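Local coordinates for glycosylation Associate Protein 2 (Streptococcus agalactiae serotype V, PDB 6OYC) that probably takes part, within the Gap123 complex, in the glycosylation and accessory Sec-dependent secretion of a serine-rich adhesin, at residues N44-S49 with L56-S61; T66-G71 with K90-T95; P394-G399 with Y438-I443. All blocks are in the same frame, centred on the assembly; numbering follows the deposited sequence.

Interaction 1. Residues N44-S49 with L56-S61; sequences NNYLTS and LPRKIS
Y46, P57 and R58 account for most of this contact: a tyrosine on the helix lies across the loop segment that follows it. Y46 leaves the helix with CG anti to its own backbone nitrogen (chi1 174°), which swings the phenol out over L56-S61. Its hydroxyl accepts a hydrogen bond from the backbone of the loop, R58 N to Y46 OH at 2.8 Å. The N-H points almost straight at the oxygen, 169°, and the donor lies in the plane of the ring, at its edge. One side chain thus binds a backbone N-H of a segment that has no regular structure of its own.

Around this bond the loop packs against the phenol on two fronts. P57 CB approaches Y46 CE2 obliquely, at 3.5 Å, and the same pyrrolidine is met by L47, whose CD2 sits 3.7 Å from P57 CG. R58 bends at chi2 and folds back, so that its NH1 comes to 3.6 Å from Y46 CE2. The carbon lies over one face of the guanidinium, yet the two planes stand 69° apart, so the groups are not stacked. I60 CG1 covers the opposite face, 3.5 Å above its centre, which sandwiches the guanidinium between Y46 and I60. The charge is met by a salt bridge from R58 NH2 to E43, one turn before L47 on the same helix.

The whole is a surface contact within the connection from helix 36-52 to strand 62-65, the middle strand of the N-terminal parallel sheet; R58 and I60 also touch strand 6-11, its neighbour there.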
ATOM      1  N   ASN B  44     -12.685 -13.481 -28.099  1.00 32.25           N
ATOM      2  CA  ASN B  44     -11.581 -13.152 -28.995  1.00 37.24           C
ATOM      3  C   ASN B  44     -12.084 -12.476 -30.274  1.00 35.84           C
ATOM      4  O   ASN B  44     -11.449 -11.549 -30.781  1.00 36.78           O
ATOM      5  CB  ASN B  44     -10.771 -14.416 -29.315  1.00 36.55           C
ATOM      6  CG  ASN B  44      -9.739 -14.746 -28.229  1.00 36.96           C
ATOM      7  OD1 ASN B  44      -9.345 -13.884 -27.443  1.00 38.40           O
ATOM      8  ND2 ASN B  44      -9.312 -15.994 -28.180  1.00 36.02           N
ATOM      9  N   ASN B  45     -13.217 -12.917 -30.815  1.00 36.91           N
ATOM     10  CA  ASN B  45     -13.813 -12.171 -31.915  1.00 41.25           C
ATOM     11  C   ASN B  45     -14.040 -10.722 -31.501  1.00 45.53           C
ATOM     12  O   ASN B  45     -13.583  -9.791 -32.177  1.00 44.00           O
ATOM     13  CB  ASN B  45     -15.123 -12.825 -32.358  1.00 40.33           C
ATOM     14  CG  ASN B  45     -14.897 -14.020 -33.264  1.00 47.89           C
ATOM     15  OD1 ASN B  45     -13.777 -14.252 -33.733  1.00 53.04           O
ATOM     16  ND2 ASN B  45     -15.955 -14.798 -33.507  1.00 47.14           N
ATOM     17  N   TYR B  46     -14.696 -10.519 -30.350  1.00 40.06           N
ATOM     18  CA  TYR B  46     -14.944  -9.163 -29.867  1.00 42.12           C
ATOM     19  C   TYR B  46     -13.646  -8.377 -29.712  1.00 41.04           C
ATOM     20  O   TYR B  46     -13.569  -7.213 -30.116  1.00 44.51           O
ATOM     21  CB  TYR B  46     -15.720  -9.204 -28.546  1.00 42.98           C
ATOM     22  CG  TYR B  46     -15.884  -7.849 -27.902  1.00 45.57           C
ATOM     23  CD1 TYR B  46     -16.638  -6.839 -28.518  1.00 43.08           C
ATOM     24  CD2 TYR B  46     -15.277  -7.563 -26.692  1.00 45.51           C
ATOM     25  CE1 TYR B  46     -16.776  -5.588 -27.930  1.00 44.15           C
ATOM     26  CE2 TYR B  46     -15.418  -6.312 -26.090  1.00 49.16           C
ATOM     27  CZ  TYR B  46     -16.165  -5.331 -26.710  1.00 48.38           C
ATOM     28  OH  TYR B  46     -16.288  -4.099 -26.104  1.00 47.66           O
ATOM     29  N   LEU B  47     -12.606  -8.997 -29.150  1.00 39.60           N
ATOM     30  CA  LEU B  47     -11.342  -8.278 -28.985  1.00 43.88           C
ATOM     31  C   LEU B  47     -10.717  -7.933 -30.332  1.00 47.48           C
ATOM     32  O   LEU B  47     -10.208  -6.819 -30.520  1.00 46.43           O
ATOM     33  CB  LEU B  47     -10.359  -9.099 -28.157  1.00 37.68           C
ATOM     34  CG  LEU B  47     -10.670  -9.292 -26.672  1.00 46.52           C
ATOM     35  CD1 LEU B  47      -9.692 -10.306 -26.084  1.00 32.53           C
ATOM     36  CD2 LEU B  47     -10.650  -7.964 -25.877  1.00 36.94           C
ATOM     37  N   THR B  48     -10.723  -8.887 -31.271  1.00 43.47           N
ATOM     38  CA  THR B  48     -10.192  -8.627 -32.606  1.00 45.22           C
ATOM     39  C   THR B  48     -10.941  -7.475 -33.265  1.00 46.62           C
ATOM     40  O   THR B  48     -10.340  -6.487 -33.699  1.00 45.33           O
ATOM     41  CB  THR B  48     -10.283  -9.892 -33.470  1.00 41.92           C
ATOM     42  OG1 THR B  48      -9.454 -10.912 -32.904  1.00 44.41           O
ATOM     43  CG2 THR B  48      -9.817  -9.606 -34.903  1.00 42.41           C
ATOM     44  N   SER B  49     -12.266  -7.599 -33.346  1.00 45.15           N
ATOM     45  CA  SER B  49     -13.087  -6.528 -33.893  1.00 50.86           C
ATOM     46  C   SER B  49     -12.737  -5.185 -33.258  1.00 53.67           C
ATOM     47  O   SER B  49     -12.434  -4.217 -33.963  1.00 60.13           O
ATOM     48  CB  SER B  49     -14.561  -6.870 -33.703  1.00 46.47           C
ATOM     49  OG  SER B  49     -15.369  -5.773 -34.072  1.00 59.52           O
ATOM     50  N   LEU B  56     -11.867   0.835 -27.546  1.00 65.93           N
ATOM     51  CA  LEU B  56     -11.342  -0.097 -26.557  1.00 61.73           C
ATOM     52  C   LEU B  56     -12.426  -1.089 -26.145  1.00 57.14           C
ATOM     53  O   LEU B  56     -13.605  -0.729 -26.081  1.00 55.80           O
ATOM     54  CB  LEU B  56     -10.834   0.643 -25.323  1.00 61.41           C
ATOM     55  CG  LEU B  56      -9.557   1.463 -25.488  1.00 66.64           C
ATOM     56  CD1 LEU B  56      -9.665   2.718 -24.640  1.00 68.85           C
ATOM     57  CD2 LEU B  56      -8.319   0.655 -25.122  1.00 93.14           C
ATOM     58  N   PRO B  57     -12.071  -2.342 -25.898  1.00 55.83           N
ATOM     59  CA  PRO B  57     -13.087  -3.323 -25.513  1.00 51.30           C
ATOM     60  C   PRO B  57     -13.557  -3.085 -24.088  1.00 47.26           C
ATOM     61  O   PRO B  57     -12.783  -2.676 -23.223  1.00 45.33           O
ATOM     62  CB  PRO B  57     -12.351  -4.661 -25.636  1.00 49.57           C
ATOM     63  CG  PRO B  57     -10.912  -4.313 -25.441  1.00 51.38           C
ATOM     64  CD  PRO B  57     -10.719  -2.918 -25.961  1.00 50.92           C
ATOM     65  N   ARG B  58     -14.846  -3.336 -23.848  1.00 44.87           N
ATOM     66  CA  ARG B  58     -15.357  -3.288 -22.484  1.00 46.66           C
ATOM     67  C   ARG B  58     -14.601  -4.291 -21.612  1.00 47.88           C
ATOM     68  O   ARG B  58     -14.241  -5.378 -22.061  1.00 48.04           O
ATOM     69  CB  ARG B  58     -16.860  -3.563 -22.459  1.00 43.18           C
ATOM     70  CG  ARG B  58     -17.246  -4.952 -22.901  1.00 51.11           C
ATOM     71  CD  ARG B  58     -17.486  -5.901 -21.710  1.00 50.20           C
ATOM     72  NE  ARG B  58     -17.724  -7.283 -22.135  1.00 56.80           N
ATOM     73  CZ  ARG B  58     -16.801  -8.094 -22.649  1.00 65.00           C
ATOM     74  NH1 ARG B  58     -15.551  -7.687 -22.799  1.00120.30           N
ATOM     75  NH2 ARG B  58     -17.136  -9.327 -22.998  1.00 69.57           N
ATOM     76  N   LYS B  59     -14.328  -3.896 -20.369  1.00 47.25           N
ATOM     77  CA  LYS B  59     -13.582  -4.704 -19.409  1.00 41.30           C
ATOM     78  C   LYS B  59     -14.523  -5.683 -18.716  1.00 39.30           C
ATOM     79  O   LYS B  59     -15.676  -5.350 -18.421  1.00 41.65           O
ATOM     80  CB  LYS B  59     -12.910  -3.786 -18.376  1.00 40.84           C
ATOM     81  CG  LYS B  59     -12.031  -4.463 -17.307  1.00 41.07           C
ATOM     82  CD  LYS B  59     -11.701  -3.463 -16.159  1.00 48.06           C
ATOM     83  CE  LYS B  59     -10.611  -3.968 -15.196  1.00 50.67           C
ATOM     84  NZ  LYS B  59      -9.300  -3.250 -15.344  1.00 60.01           N
ATOM     85  N   ILE B  60     -14.044  -6.900 -18.479  1.00 40.24           N
ATOM     86  CA  ILE B  60     -14.704  -7.828 -17.564  1.00 34.06           C
ATOM     87  C   ILE B  60     -13.903  -7.799 -16.274  1.00 35.67           C
ATOM     88  O   ILE B  60     -12.728  -8.185 -16.254  1.00 34.28           O
ATOM     89  CB  ILE B  60     -14.803  -9.248 -18.136  1.00 34.29           C
ATOM     90  CG1 ILE B  60     -15.486  -9.226 -19.506  1.00 36.57           C
ATOM     91  CG2 ILE B  60     -15.591 -10.131 -17.167  1.00 32.95           C
ATOM     92  CD1 ILE B  60     -15.678 -10.604 -20.123  1.00 38.90           C
ATOM     93  N   SER B  61     -14.529  -7.327 -15.197  1.00 33.19           N
ATOM     94  CA  SER B  61     -13.783  -6.961 -14.002  1.00 34.28           C
ATOM     95  C   SER B  61     -13.584  -8.117 -13.028  1.00 32.99           C
ATOM     96  O   SER B  61     -12.734  -8.023 -12.127  1.00 32.75           O
ATOM     97  CB  SER B  61     -14.491  -5.800 -13.295  1.00 34.49           C
ATOM     98  OG  SER B  61     -14.272  -4.599 -13.998  1.00 38.63           O
TER

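Interaction 2. Residues T66-G71 with K90-T95; sequences TEQTYG and KDKHAT
Q68 fills the tight part of this contact, reaching across with its side chain to the backbone of H93. CG stands anti to the backbone nitrogen (chi1 169°) and the chain runs on extended, which carries the amide to the opposite loop. There Q68 OE1 takes a weak hydrogen bond from H93 N, 3.0 Å long and bent to 133°. Q68 OE1 also lies 2.7 Å from H93 O, a close approach of two acceptors and not a bond, so the amide's modelled orientation, and the weak bond with it, is doubtful. Nearer the glutamine's backbone, the aliphatic part of K92 crosses it at about a right angle, with K92 CD 3.9 Å from Q68 CB.

The other side is looser and wet. T69 and T95 do not touch directly; a water joins them, accepting from T95 N at 2.9 Å, donating to Q68 O at 3.0 Å and pairing with T69 OG1 at 3.1 Å. H93 is exposed.

Both loops sit at the C-terminal ends of adjacent strands, 62-65 and 86-89, and 90-95 leads on into helix 96-104. The five-stranded parallel sheet, ordered 2-1-3-4-5, is an open alpha/beta sheet with the strand order of flavodoxin-like folds.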
ATOM      1  N   THR B  66     -18.197 -20.641  -9.432  1.00 32.60           N
ATOM      2  CA  THR B  66     -19.092 -21.103  -8.380  1.00 35.49           C
ATOM      3  C   THR B  66     -19.057 -22.610  -8.150  1.00 40.33           C
ATOM      4  O   THR B  66     -19.749 -23.078  -7.244  1.00 45.08           O
ATOM      5  CB  THR B  66     -20.536 -20.667  -8.663  1.00 37.09           C
ATOM      6  OG1 THR B  66     -20.955 -21.181  -9.935  1.00 38.58           O
ATOM      7  CG2 THR B  66     -20.662 -19.126  -8.651  1.00 34.88           C
ATOM      8  N   GLU B  67     -18.277 -23.378  -8.919  1.00 33.12           N
ATOM      9  CA  GLU B  67     -18.221 -24.830  -8.769  1.00 38.12           C
ATOM     10  C   GLU B  67     -16.899 -25.269  -8.149  1.00 38.89           C
ATOM     11  O   GLU B  67     -15.893 -24.552  -8.183  1.00 36.33           O
ATOM     12  CB  GLU B  67     -18.397 -25.548 -10.114  1.00 37.44           C
ATOM     13  CG  GLU B  67     -19.532 -25.027 -10.957  1.00 36.97           C
ATOM     14  CD  GLU B  67     -20.855 -25.086 -10.219  1.00 44.56           C
ATOM     15  OE1 GLU B  67     -21.179 -26.160  -9.660  1.00 45.33           O
ATOM     16  OE2 GLU B  67     -21.566 -24.054 -10.192  1.00 44.43           O
ATOM     17  N   GLN B  68     -16.900 -26.478  -7.583  1.00 41.03           N
ATOM     18  CA  GLN B  68     -15.676 -26.963  -6.957  1.00 41.91           C
ATOM     19  C   GLN B  68     -14.612 -27.299  -7.992  1.00 37.70           C
ATOM     20  O   GLN B  68     -13.433 -26.953  -7.823  1.00 37.54           O
ATOM     21  CB  GLN B  68     -15.959 -28.179  -6.090  1.00 41.74           C
ATOM     22  CG  GLN B  68     -14.671 -28.830  -5.653  1.00 45.16           C
ATOM     23  CD  GLN B  68     -14.800 -29.572  -4.353  1.00 51.43           C
ATOM     24  OE1 GLN B  68     -14.094 -29.276  -3.390  1.00 53.95           O
ATOM     25  NE2 GLN B  68     -15.695 -30.549  -4.316  1.00 50.87           N
ATOM     26  N   THR B  69     -15.007 -27.963  -9.072  1.00 35.12           N
ATOM     27  CA  THR B  69     -14.069 -28.510 -10.037  1.00 40.42           C
ATOM     28  C   THR B  69     -14.513 -28.172 -11.452  1.00 35.82           C
ATOM     29  O   THR B  69     -15.696 -28.291 -11.782  1.00 36.29           O
ATOM     30  CB  THR B  69     -13.967 -30.037  -9.861  1.00 41.55           C
ATOM     31  OG1 THR B  69     -13.636 -30.335  -8.493  1.00 39.64           O
ATOM     32  CG2 THR B  69     -12.916 -30.627 -10.814  1.00 33.84           C
ATOM     33  N   TYR B  70     -13.572 -27.752 -12.288  1.00 37.06           N
ATOM     34  CA  TYR B  70     -13.860 -27.539 -13.699  1.00 36.85           C
ATOM     35  C   TYR B  70     -13.031 -28.502 -14.540  1.00 40.45           C
ATOM     36  O   TYR B  70     -11.997 -29.003 -14.104  1.00 41.76           O
ATOM     37  CB  TYR B  70     -13.567 -26.096 -14.129  1.00 33.66           C
ATOM     38  CG  TYR B  70     -14.465 -25.099 -13.439  1.00 36.50           C
ATOM     39  CD1 TYR B  70     -14.268 -24.785 -12.107  1.00 33.51           C
ATOM     40  CD2 TYR B  70     -15.516 -24.492 -14.114  1.00 31.54           C
ATOM     41  CE1 TYR B  70     -15.085 -23.896 -11.462  1.00 36.22           C
ATOM     42  CE2 TYR B  70     -16.346 -23.601 -13.475  1.00 34.34           C
ATOM     43  CZ  TYR B  70     -16.120 -23.309 -12.146  1.00 33.26           C
ATOM     44  OH  TYR B  70     -16.920 -22.433 -11.484  1.00 32.89           O
ATOM     45  N   GLY B  71     -13.499 -28.748 -15.763  1.00 39.14           N
ATOM     46  CA  GLY B  71     -12.725 -29.470 -16.723  1.00 40.67           C
ATOM     47  C   GLY B  71     -11.529 -28.672 -17.200  1.00 40.92           C
ATOM     48  O   GLY B  71     -11.307 -27.526 -16.788  1.00 36.07           O
ATOM     49  N   LYS B  90     -14.668 -20.102  -0.565  1.00 37.15           N
ATOM     50  CA  LYS B  90     -13.744 -20.412   0.517  1.00 41.74           C
ATOM     51  C   LYS B  90     -13.942 -21.847   1.002  1.00 40.94           C
ATOM     52  O   LYS B  90     -12.978 -22.512   1.385  1.00 40.80           O
ATOM     53  CB  LYS B  90     -13.912 -19.399   1.660  1.00 43.40           C
ATOM     54  CG  LYS B  90     -13.166 -19.778   2.941  1.00 59.24           C
ATOM     55  CD  LYS B  90     -13.079 -18.628   3.955  1.00 71.60           C
ATOM     56  CE  LYS B  90     -11.691 -17.959   3.962  1.00 90.57           C
ATOM     57  NZ  LYS B  90     -10.599 -18.842   4.490  1.00 88.49           N
ATOM     58  N   ASP B  91     -15.175 -22.350   0.951  1.00 41.24           N
ATOM     59  CA  ASP B  91     -15.539 -23.645   1.516  1.00 46.57           C
ATOM     60  C   ASP B  91     -15.294 -24.815   0.570  1.00 47.18           C
ATOM     61  O   ASP B  91     -15.718 -25.930   0.873  1.00 51.71           O
ATOM     62  CB  ASP B  91     -17.016 -23.634   1.960  1.00 43.62           C
ATOM     63  CG  ASP B  91     -18.008 -23.651   0.776  1.00 52.97           C
ATOM     64  OD1 ASP B  91     -17.577 -23.554  -0.395  1.00 53.40           O
ATOM     65  OD2 ASP B  91     -19.239 -23.758   1.017  1.00 52.13           O
ATOM     66  N   LYS B  92     -14.664 -24.591  -0.576  1.00 45.37           N
ATOM     67  CA  LYS B  92     -14.408 -25.652  -1.535  1.00 43.14           C
ATOM     68  C   LYS B  92     -12.919 -25.960  -1.579  1.00 45.58           C
ATOM     69  O   LYS B  92     -12.083 -25.057  -1.452  1.00 44.36           O
ATOM     70  CB  LYS B  92     -14.909 -25.259  -2.923  1.00 41.71           C
ATOM     71  CG  LYS B  92     -16.422 -25.201  -3.054  1.00 45.42           C
ATOM     72  CD  LYS B  92     -17.069 -26.554  -2.750  1.00 48.63           C
ATOM     73  CE  LYS B  92     -18.597 -26.460  -2.753  1.00 51.92           C
ATOM     74  NZ  LYS B  92     -19.279 -27.628  -2.118  1.00 57.47           N
ATOM     75  N   HIS B  93     -12.589 -27.242  -1.740  1.00 51.00           N
ATOM     76  CA  HIS B  93     -11.204 -27.682  -1.871  1.00 48.92           C
ATOM     77  C   HIS B  93     -10.892 -27.945  -3.337  1.00 44.88           C
ATOM     78  O   HIS B  93     -11.476 -28.843  -3.951  1.00 43.85           O
ATOM     79  CB  HIS B  93     -10.915 -28.935  -1.052  1.00 50.31           C
ATOM     80  CG  HIS B  93      -9.469 -29.329  -1.088  1.00 56.96           C
ATOM     81  ND1 HIS B  93      -8.509 -28.702  -0.316  1.00 57.85           N
ATOM     82  CD2 HIS B  93      -8.810 -30.244  -1.840  1.00 54.16           C
ATOM     83  CE1 HIS B  93      -7.325 -29.229  -0.580  1.00 63.69           C
ATOM     84  NE2 HIS B  93      -7.480 -30.167  -1.498  1.00 58.33           N
ATOM     85  N   ALA B  94      -9.967 -27.170  -3.886  1.00 44.72           N
ATOM     86  CA  ALA B  94      -9.630 -27.247  -5.298  1.00 46.89           C
ATOM     87  C   ALA B  94      -8.470 -28.208  -5.529  1.00 45.74           C
ATOM     88  O   ALA B  94      -7.514 -28.253  -4.747  1.00 45.79           O
ATOM     89  CB  ALA B  94      -9.265 -25.861  -5.833  1.00 43.25           C
ATOM     90  N   THR B  95      -8.552 -28.963  -6.624  1.00 42.25           N
ATOM     91  CA  THR B  95      -7.479 -29.860  -7.034  1.00 42.94           C
ATOM     92  C   THR B  95      -7.266 -29.739  -8.543  1.00 44.57           C
ATOM     93  O   THR B  95      -7.952 -28.979  -9.234  1.00 43.08           O
ATOM     94  CB  THR B  95      -7.786 -31.314  -6.663  1.00 37.71           C
ATOM     95  OG1 THR B  95      -8.881 -31.768  -7.459  1.00 42.98           O
ATOM     96  CG2 THR B  95      -8.166 -31.460  -5.200  1.00 34.43           C
TER
HETATM   97  O   HOH W   1     -11.016 -28.698  -8.130  1.00 39.94           O

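Interaction 3. Residues P394-G399 with Y438-I443; sequences PIFNLG and YFWKSI
An aromatic cluster of F396, F439 and W440 joins the loop after strand 388-392 to helix 429-444, in the part of the chain built round the eight-stranded mixed sheet, consistent with an alpha/beta-hydrolase-like fold. F396 and F439 lie nearly parallel, their planes only 9° apart, but they are offset so far that the rings barely overlap, the centroids being 4.7 Å apart. The slip brings F396 CB, rather than the middle of its ring, over the face of F439: a CH-pi contact with the carbon 3.7 Å from the F439 centroid. At the other end of the overlap F439 CZ sits over the F396 ring, 3.4 Å from F396 CD1. F439 gets there because its CG is anti to the backbone nitrogen, directing the ring away from the helix and onto the loop.

W440 closes the cluster from a second direction. Its six-membered ring meets F396 obliquely, the planes nearly perpendicular, with W440 CH2 3.9 Å from F396 CD2. F439 CD2 lies over the centre of the indole, so the consecutive helix residues pack on each other as well as on the loop; Y474 runs nearly parallel to the indole, and Y375 meets F439 edge-to-face.

All four touching residues are buried, and several of their polar groups have partners. D464 receives the backbone N-H groups of F396 and N397, and D470 receives N397 ND2, leaving the amide oxygen turned to the tryptophan. The bond across the contact runs from W440 NE1 to N397 OD1, 3.1 Å long and 168° at the hydrogen, with the oxygen in the indole plane but the donor tilted 25° from the plane of the amide.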
ATOM      1  N   PRO B 394      20.694   7.271  -2.854  1.00 50.82           N
ATOM      2  CA  PRO B 394      20.479   6.628  -1.554  1.00 50.58           C
ATOM      3  C   PRO B 394      20.378   7.639  -0.428  1.00 51.22           C
ATOM      4  O   PRO B 394      21.029   8.685  -0.441  1.00 55.37           O
ATOM      5  CB  PRO B 394      21.723   5.744  -1.389  1.00 51.67           C
ATOM      6  CG  PRO B 394      22.788   6.458  -2.184  1.00 51.00           C
ATOM      7  CD  PRO B 394      22.065   7.055  -3.363  1.00 49.33           C
ATOM      8  N   ILE B 395      19.535   7.316   0.549  1.00 48.33           N
ATOM      9  CA  ILE B 395      19.445   8.046   1.803  1.00 47.16           C
ATOM     10  C   ILE B 395      19.609   7.030   2.922  1.00 46.18           C
ATOM     11  O   ILE B 395      18.754   6.151   3.090  1.00 45.80           O
ATOM     12  CB  ILE B 395      18.121   8.806   1.949  1.00 47.55           C
ATOM     13  CG1 ILE B 395      17.860   9.670   0.717  1.00 49.05           C
ATOM     14  CG2 ILE B 395      18.156   9.663   3.207  1.00 47.53           C
ATOM     15  CD1 ILE B 395      16.500  10.305   0.697  1.00 44.51           C
ATOM     16  N   PHE B 396      20.711   7.128   3.671  1.00 46.02           N
ATOM     17  CA  PHE B 396      20.985   6.216   4.776  1.00 48.60           C
ATOM     18  C   PHE B 396      21.165   6.916   6.107  1.00 48.12           C
ATOM     19  O   PHE B 396      21.009   6.271   7.152  1.00 48.44           O
ATOM     20  CB  PHE B 396      22.263   5.384   4.534  1.00 51.98           C
ATOM     21  CG  PHE B 396      22.290   4.605   3.236  1.00 50.73           C
ATOM     22  CD1 PHE B 396      21.131   4.094   2.674  1.00 49.79           C
ATOM     23  CD2 PHE B 396      23.505   4.363   2.595  1.00 51.34           C
ATOM     24  CE1 PHE B 396      21.178   3.368   1.475  1.00 51.73           C
ATOM     25  CE2 PHE B 396      23.563   3.641   1.407  1.00 50.37           C
ATOM     26  CZ  PHE B 396      22.396   3.144   0.844  1.00 51.91           C
ATOM     27  N   ASN B 397      21.509   8.195   6.107  1.00 48.09           N
ATOM     28  CA  ASN B 397      21.837   8.918   7.327  1.00 52.30           C
ATOM     29  C   ASN B 397      20.692   9.888   7.603  1.00 53.60           C
ATOM     30  O   ASN B 397      20.745  11.065   7.235  1.00 52.01           O
ATOM     31  CB  ASN B 397      23.190   9.611   7.186  1.00 54.17           C
ATOM     32  CG  ASN B 397      24.306   8.637   6.815  1.00 55.28           C
ATOM     33  OD1 ASN B 397      24.723   7.807   7.631  1.00 52.42           O
ATOM     34  ND2 ASN B 397      24.778   8.721   5.577  1.00 54.84           N
ATOM     35  N   LEU B 398      19.643   9.374   8.251  1.00 51.08           N
ATOM     36  CA  LEU B 398      18.444  10.183   8.453  1.00 52.53           C
ATOM     37  C   LEU B 398      18.699  11.306   9.452  1.00 49.30           C
ATOM     38  O   LEU B 398      18.284  12.450   9.223  1.00 49.29           O
ATOM     39  CB  LEU B 398      17.287   9.294   8.907  1.00 46.86           C
ATOM     40  CG  LEU B 398      16.472   8.725   7.751  1.00 45.55           C
ATOM     41  CD1 LEU B 398      15.308   7.886   8.262  1.00 46.15           C
ATOM     42  CD2 LEU B 398      15.994   9.848   6.846  1.00 45.16           C
ATOM     43  N   GLY B 399      19.381  10.999  10.562  1.00 48.26           N
ATOM     44  CA  GLY B 399      19.798  12.039  11.489  1.00 53.20           C
ATOM     45  C   GLY B 399      20.602  13.145  10.830  1.00 52.56           C
ATOM     46  O   GLY B 399      20.477  14.316  11.203  1.00 51.79           O
ATOM     47  N   TYR B 438      21.338   3.907  13.892  1.00 58.15           N
ATOM     48  CA  TYR B 438      20.243   2.953  13.754  1.00 53.26           C
ATOM     49  C   TYR B 438      20.301   2.221  12.421  1.00 48.63           C
ATOM     50  O   TYR B 438      20.088   1.003  12.356  1.00 49.91           O
ATOM     51  CB  TYR B 438      18.920   3.699  13.890  1.00 53.09           C
ATOM     52  CG  TYR B 438      17.705   2.824  14.021  1.00 43.18           C
ATOM     53  CD1 TYR B 438      17.387   2.225  15.232  1.00 39.77           C
ATOM     54  CD2 TYR B 438      16.856   2.627  12.946  1.00 42.02           C
ATOM     55  CE1 TYR B 438      16.255   1.443  15.365  1.00 39.96           C
ATOM     56  CE2 TYR B 438      15.723   1.840  13.069  1.00 44.17           C
ATOM     57  CZ  TYR B 438      15.429   1.257  14.283  1.00 38.29           C
ATOM     58  OH  TYR B 438      14.312   0.478  14.415  1.00 43.77           O
ATOM     59  N   PHE B 439      20.585   2.949  11.344  1.00 47.35           N
ATOM     60  CA  PHE B 439      20.699   2.310  10.038  1.00 51.12           C
ATOM     61  C   PHE B 439      21.879   1.335   9.989  1.00 55.21           C
ATOM     62  O   PHE B 439      21.721   0.174   9.581  1.00 51.78           O
ATOM     63  CB  PHE B 439      20.827   3.374   8.944  1.00 46.06           C
ATOM     64  CG  PHE B 439      21.058   2.797   7.574  1.00 52.86           C
ATOM     65  CD1 PHE B 439      19.986   2.393   6.789  1.00 48.62           C
ATOM     66  CD2 PHE B 439      22.348   2.635   7.079  1.00 51.78           C
ATOM     67  CE1 PHE B 439      20.198   1.851   5.535  1.00 50.69           C
ATOM     68  CE2 PHE B 439      22.564   2.095   5.828  1.00 51.41           C
ATOM     69  CZ  PHE B 439      21.495   1.700   5.054  1.00 49.34           C
ATOM     70  N   TRP B 440      23.071   1.784  10.402  1.00 53.38           N
ATOM     71  CA  TRP B 440      24.267   0.960  10.205  1.00 56.86           C
ATOM     72  C   TRP B 440      24.310  -0.252  11.125  1.00 57.04           C
ATOM     73  O   TRP B 440      24.962  -1.239  10.774  1.00 57.48           O
ATOM     74  CB  TRP B 440      25.522   1.809  10.368  1.00 57.64           C
ATOM     75  CG  TRP B 440      25.536   2.866   9.371  1.00 53.18           C
ATOM     76  CD1 TRP B 440      25.255   4.174   9.579  1.00 53.82           C
ATOM     77  CD2 TRP B 440      25.776   2.717   7.966  1.00 52.36           C
ATOM     78  NE1 TRP B 440      25.321   4.863   8.391  1.00 56.64           N
ATOM     79  CE2 TRP B 440      25.642   3.989   7.386  1.00 52.77           C
ATOM     80  CE3 TRP B 440      26.104   1.637   7.145  1.00 56.13           C
ATOM     81  CZ2 TRP B 440      25.825   4.212   6.023  1.00 54.47           C
ATOM     82  CZ3 TRP B 440      26.286   1.865   5.789  1.00 51.04           C
ATOM     83  CH2 TRP B 440      26.143   3.135   5.244  1.00 53.68           C
ATOM     84  N   LYS B 441      23.610  -0.213  12.265  1.00 57.06           N
ATOM     85  CA  LYS B 441      23.577  -1.383  13.130  1.00 58.00           C
ATOM     86  C   LYS B 441      22.873  -2.545  12.436  1.00 56.90           C
ATOM     87  O   LYS B 441      23.255  -3.706  12.603  1.00 55.39           O
ATOM     88  CB  LYS B 441      22.909  -1.050  14.467  1.00 58.65           C
ATOM     89  CG  LYS B 441      22.187  -2.228  15.126  1.00 66.02           C
ATOM     90  CD  LYS B 441      21.225  -1.780  16.222  1.00 65.74           C
ATOM     91  CE  LYS B 441      20.477  -2.960  16.814  1.00 68.11           C
ATOM     92  NZ  LYS B 441      21.168  -3.532  18.009  1.00 66.59           N
ATOM     93  N   SER B 442      21.838  -2.250  11.657  1.00 58.91           N
ATOM     94  CA  SER B 442      21.219  -3.289  10.843  1.00 56.68           C
ATOM     95  C   SER B 442      22.203  -3.817   9.806  1.00 50.24           C
ATOM     96  O   SER B 442      22.286  -5.025   9.564  1.00 48.51           O
ATOM     97  CB  SER B 442      19.963  -2.728  10.168  1.00 53.38           C
ATOM     98  OG  SER B 442      19.323  -3.698   9.365  1.00 51.66           O
ATOM     99  N   ILE B 443      22.953  -2.910   9.183  1.00 54.06           N
ATOM    100  CA  ILE B 443      23.953  -3.293   8.190  1.00 55.71           C
ATOM    101  C   ILE B 443      25.026  -4.170   8.827  1.00 58.48           C
ATOM    102  O   ILE B 443      25.215  -5.326   8.434  1.00 56.95           O
ATOM    103  CB  ILE B 443      24.566  -2.039   7.544  1.00 58.19           C
ATOM    104  CG1 ILE B 443      23.486  -1.245   6.800  1.00 56.83           C
ATOM    105  CG2 ILE B 443      25.713  -2.422   6.634  1.00 59.45           C
ATOM    106  CD1 ILE B 443      22.572  -2.096   5.954  1.00 51.97           C
TER

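How the interactions relate
Along the chain the three contacts follow in series, interaction 1 closing before interaction 2 opens and both preceding interaction 3. The first two share the N-terminal parallel sheet: strand 62-65 begins after the loop of interaction 1 and ends at the first loop of interaction 2. Their centres are about 27 Å apart, their nearest atoms about 13 Å, and both lie at the surface. Interaction 3 is buried beside the eight-stranded mixed sheet of the C-terminal half, across the chain's centre, about 50 Å and 49 Å from the other two by centres. The antiparallel sheets come between in sequence, so the contacts belong to separate alpha/beta parts of one chain.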